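Local atomic coordinates of uncharacterized protein (Corynebacterium diphtheriae, PDB entry 3LMM), a protein that is probably a multidomain transcriptional regulator, pairing an AlbA-like Schlafen domain with a RecG C-terminal-like region and regions related to helix-turn-helix domains, its exact function being unknown. Residues Leu271-Asn282 with Pro294-Met305. Residues are numbered along the deposited sequence; the frame is centred on the assembly and turned at random.
Sequences LEQALNVVNKNN and PEIPRLAVREAM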
# COMPACT_ATOMS: atom_id res chain seq x y z
N LEU A 271 2.41 21.62 -9.85
CA LEU A 271 1.07 21.18 -10.23
C LEU A 271 0.14 21.21 -9.02
O LEU A 271 -0.98 21.72 -9.10
CB LEU A 271 1.14 19.76 -10.80
CG LEU A 271 0.48 19.60 -12.17
CD1 LEU A 271 -0.99 19.91 -12.04
CD2 LEU A 271 1.14 20.53 -13.18
N GLU A 272 0.60 20.65 -7.90
CA GLU A 272 -0.18 20.64 -6.66
C GLU A 272 -0.61 22.06 -6.28
O GLU A 272 -1.76 22.30 -5.92
CB GLU A 272 0.64 20.04 -5.51
CG GLU A 272 0.87 18.54 -5.61
CD GLU A 272 1.63 17.98 -4.41
OE1 GLU A 272 2.74 18.46 -4.12
OE2 GLU A 272 1.11 17.04 -3.75
N GLN A 273 0.33 23.00 -6.36
CA GLN A 273 0.08 24.39 -6.05
C GLN A 273 -1.10 24.93 -6.84
O GLN A 273 -2.10 25.36 -6.27
CB GLN A 273 1.29 25.25 -6.40
CG GLN A 273 2.49 25.08 -5.51
CD GLN A 273 2.27 25.69 -4.16
OE1 GLN A 273 2.05 24.99 -3.17
NE2 GLN A 273 2.30 27.02 -4.10
N ALA A 274 -0.95 24.91 -8.16
CA ALA A 274 -1.97 25.40 -9.07
C ALA A 274 -3.25 24.60 -8.96
O ALA A 274 -4.34 25.12 -9.19
CB ALA A 274 -1.45 25.35 -10.51
N LEU A 275 -3.13 23.33 -8.60
CA LEU A 275 -4.29 22.49 -8.47
C LEU A 275 -5.12 22.90 -7.26
O LEU A 275 -6.35 22.81 -7.27
CB LEU A 275 -3.86 21.03 -8.36
CG LEU A 275 -4.83 20.02 -8.95
CD1 LEU A 275 -5.43 20.53 -10.24
CD2 LEU A 275 -4.08 18.73 -9.18
N ASN A 276 -4.44 23.38 -6.22
CA ASN A 276 -5.08 23.82 -4.99
C ASN A 276 -6.01 25.00 -5.27
O ASN A 276 -6.97 25.24 -4.55
CB ASN A 276 -4.00 24.23 -3.97
CG ASN A 276 -4.51 24.22 -2.53
OD1 ASN A 276 -4.80 23.16 -1.97
ND2 ASN A 276 -4.61 25.41 -1.91
N VAL A 277 -5.71 25.73 -6.33
CA VAL A 277 -6.51 26.89 -6.70
C VAL A 277 -7.70 26.53 -7.56
O VAL A 277 -8.77 27.12 -7.45
CB VAL A 277 -5.67 27.90 -7.49
CG1 VAL A 277 -6.54 29.07 -7.95
CG2 VAL A 277 -4.50 28.37 -6.65
N VAL A 278 -7.49 25.58 -8.45
CA VAL A 278 -8.52 25.14 -9.36
C VAL A 278 -9.59 24.42 -8.56
O VAL A 278 -10.77 24.49 -8.89
CB VAL A 278 -7.93 24.21 -10.41
CG1 VAL A 278 -8.97 23.81 -11.41
CG2 VAL A 278 -6.77 24.91 -11.09
N ASN A 279 -9.15 23.74 -7.51
CA ASN A 279 -10.06 23.01 -6.64
C ASN A 279 -10.83 24.01 -5.79
O ASN A 279 -10.75 24.00 -4.56
CB ASN A 279 -9.30 22.07 -5.74
CG ASN A 279 -10.16 20.96 -5.23
OD1 ASN A 279 -9.71 20.09 -4.50
ND2 ASN A 279 -11.42 20.98 -5.62
N LYS A 280 -11.58 24.86 -6.48
CA LYS A 280 -12.40 25.93 -5.92
C LYS A 280 -12.70 25.90 -4.42
O LYS A 280 -12.38 26.86 -3.73
CB LYS A 280 -13.71 26.02 -6.70
CG LYS A 280 -13.51 26.26 -8.18
CD LYS A 280 -14.82 26.09 -8.92
CE LYS A 280 -14.58 25.80 -10.39
NZ LYS A 280 -13.73 24.57 -10.56
N ASN A 281 -13.33 24.83 -3.93
CA ASN A 281 -13.65 24.74 -2.50
C ASN A 281 -14.79 25.67 -2.02
O ASN A 281 -14.58 26.85 -1.76
CB ASN A 281 -12.37 24.99 -1.69
CG ASN A 281 -12.63 25.57 -0.31
OD1 ASN A 281 -13.55 25.15 0.39
ND2 ASN A 281 -11.79 26.51 0.10
N ASN A 282 -15.99 25.10 -1.89
CA ASN A 282 -17.16 25.86 -1.46
C ASN A 282 -17.59 25.59 -0.02
O ASN A 282 -17.16 24.63 0.61
CB ASN A 282 -18.32 25.58 -2.41
CG ASN A 282 -18.40 24.13 -2.81
OD1 ASN A 282 -18.28 23.25 -1.98
ND2 ASN A 282 -18.58 23.87 -4.11
N PRO A 294 -13.54 21.54 -0.15
CA PRO A 294 -13.17 21.57 -1.58
C PRO A 294 -14.02 20.67 -2.50
O PRO A 294 -14.60 19.68 -2.07
CB PRO A 294 -11.68 21.18 -1.56
CG PRO A 294 -11.56 20.34 -0.33
CD PRO A 294 -12.43 21.04 0.68
N GLU A 295 -14.09 21.05 -3.78
CA GLU A 295 -14.85 20.31 -4.78
C GLU A 295 -14.52 18.84 -4.73
O GLU A 295 -15.35 17.99 -5.04
CB GLU A 295 -14.55 20.80 -6.18
CG GLU A 295 -14.70 22.28 -6.40
CD GLU A 295 -15.47 22.55 -7.66
OE1 GLU A 295 -16.69 22.25 -7.66
OE2 GLU A 295 -14.86 23.04 -8.65
N ILE A 296 -13.27 18.53 -4.41
CA ILE A 296 -12.88 17.14 -4.25
C ILE A 296 -11.83 17.08 -3.15
O ILE A 296 -10.90 17.88 -3.12
CB ILE A 296 -12.36 16.47 -5.56
CG1 ILE A 296 -11.08 17.10 -6.04
CG2 ILE A 296 -13.42 16.57 -6.64
CD1 ILE A 296 -10.60 16.47 -7.34
N PRO A 297 -11.99 16.15 -2.21
CA PRO A 297 -11.05 16.00 -1.09
C PRO A 297 -9.58 16.07 -1.47
O PRO A 297 -9.09 15.25 -2.23
CB PRO A 297 -11.45 14.67 -0.48
CG PRO A 297 -12.15 13.94 -1.61
CD PRO A 297 -12.95 15.03 -2.24
N ARG A 298 -8.90 17.06 -0.91
CA ARG A 298 -7.48 17.27 -1.17
C ARG A 298 -6.69 15.96 -1.25
O ARG A 298 -5.95 15.72 -2.22
CB ARG A 298 -6.90 18.17 -0.08
CG ARG A 298 -7.48 19.57 -0.11
CD ARG A 298 -6.75 20.41 -1.13
NE ARG A 298 -7.60 21.45 -1.72
CZ ARG A 298 -8.07 22.51 -1.06
NH1 ARG A 298 -8.83 23.40 -1.70
NH2 ARG A 298 -7.79 22.67 0.22
N LEU A 299 -6.85 15.10 -0.24
CA LEU A 299 -6.16 13.82 -0.20
C LEU A 299 -6.36 13.04 -1.49
O LEU A 299 -5.39 12.59 -2.11
CB LEU A 299 -6.71 12.98 0.94
CG LEU A 299 -6.03 11.63 1.05
CD1 LEU A 299 -4.65 11.81 1.69
CD2 LEU A 299 -6.89 10.70 1.88
N ALA A 300 -7.62 12.88 -1.88
CA ALA A 300 -7.95 12.16 -3.09
C ALA A 300 -7.12 12.69 -4.27
O ALA A 300 -6.55 11.91 -5.03
CB ALA A 300 -9.43 12.29 -3.38
N VAL A 301 -7.03 14.01 -4.40
CA VAL A 301 -6.26 14.61 -5.49
C VAL A 301 -4.77 14.29 -5.42
O VAL A 301 -4.21 13.72 -6.35
CB VAL A 301 -6.42 16.14 -5.52
CG1 VAL A 301 -5.67 16.72 -6.71
CG2 VAL A 301 -7.88 16.51 -5.59
N ARG A 302 -4.13 14.67 -4.32
CA ARG A 302 -2.72 14.41 -4.17
C ARG A 302 -2.44 12.91 -4.30
O ARG A 302 -1.41 12.50 -4.84
CB ARG A 302 -2.23 14.95 -2.83
CG ARG A 302 -0.75 14.82 -2.57
CD ARG A 302 -0.37 15.51 -1.27
NE ARG A 302 -1.23 15.10 -0.14
CZ ARG A 302 -2.32 15.75 0.26
NH1 ARG A 302 -2.70 16.87 -0.35
NH2 ARG A 302 -3.03 15.30 1.30
N GLU A 303 -3.35 12.07 -3.82
CA GLU A 303 -3.12 10.64 -3.91
C GLU A 303 -3.05 10.22 -5.37
O GLU A 303 -2.17 9.47 -5.76
CB GLU A 303 -4.22 9.87 -3.18
CG GLU A 303 -3.80 8.47 -2.71
CD GLU A 303 -2.77 8.48 -1.57
OE1 GLU A 303 -3.06 9.06 -0.49
OE2 GLU A 303 -1.67 7.91 -1.74
N ALA A 304 -3.99 10.73 -6.17
CA ALA A 304 -4.06 10.43 -7.61
C ALA A 304 -2.82 10.96 -8.34
O ALA A 304 -2.36 10.36 -9.30
CB ALA A 304 -5.31 11.07 -8.20
N MSE A 305 -2.32 12.09 -7.85
CA MSE A 305 -1.15 12.75 -8.41
C MSE A 305 0.11 11.94 -8.18
O MSE A 305 0.79 11.54 -9.12
CB MSE A 305 -0.96 14.12 -7.77
CG MSE A 305 -2.03 15.14 -8.10
SE MSE A 305 -1.88 15.86 -9.90
CE MSE A 305 -0.93 17.50 -9.47
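Leu275 and Met305, a selenomethionine, meet tip to tip in a helix, beta hairpin, helix unit beside a six-stranded mixed sheet. The hairpin, strands 282-286 and 289-293, reverses the chain, and the helix segments 271-278 and 298-305 run roughly antiparallel at 147°, their axes 11.3 Å apart, a spacing that long apolar side chains can bridge. Met305 suits this place because its unbranched chain, bent at chi2 and chi3, carries CE to 3.4 Å from Leu275 CD2 and also to Leu271, whose side chain it crosses at about a right angle. Val301 supplies a short branched end: its CG1, anti to the backbone N (chi1 -177°), faces Leu275 CD2 at 3.6 Å. Leu271 and Leu275 also touch Leu242, packing helix 264-278 against the sheet. Nearby, Glu272 OE2 lies 3.1 Å from the aliphatic Arg302 CG, the carboxylate and guanidinium planes 61° apart.

Toward the hairpin the contact becomes mostly polar. The flat guanidinium of Arg298 can take packing on both faces, Pro294 CB and Asn276 OD1 each offset toward the rim, and a carbonyl at its edge, Asn279 O, 3.5 Å from NH1. Glu295, buried beside Trp324, offers two oxygens for two partners: OE1 hydrogen-bonds to Ser329 OG, and OE2 pairs with Lys280, which also salt-bridges Glu326. Lys280, though poorly ordered, brings NZ nearly along the C-O axis of Glu295 OE2, at 2.7 Å.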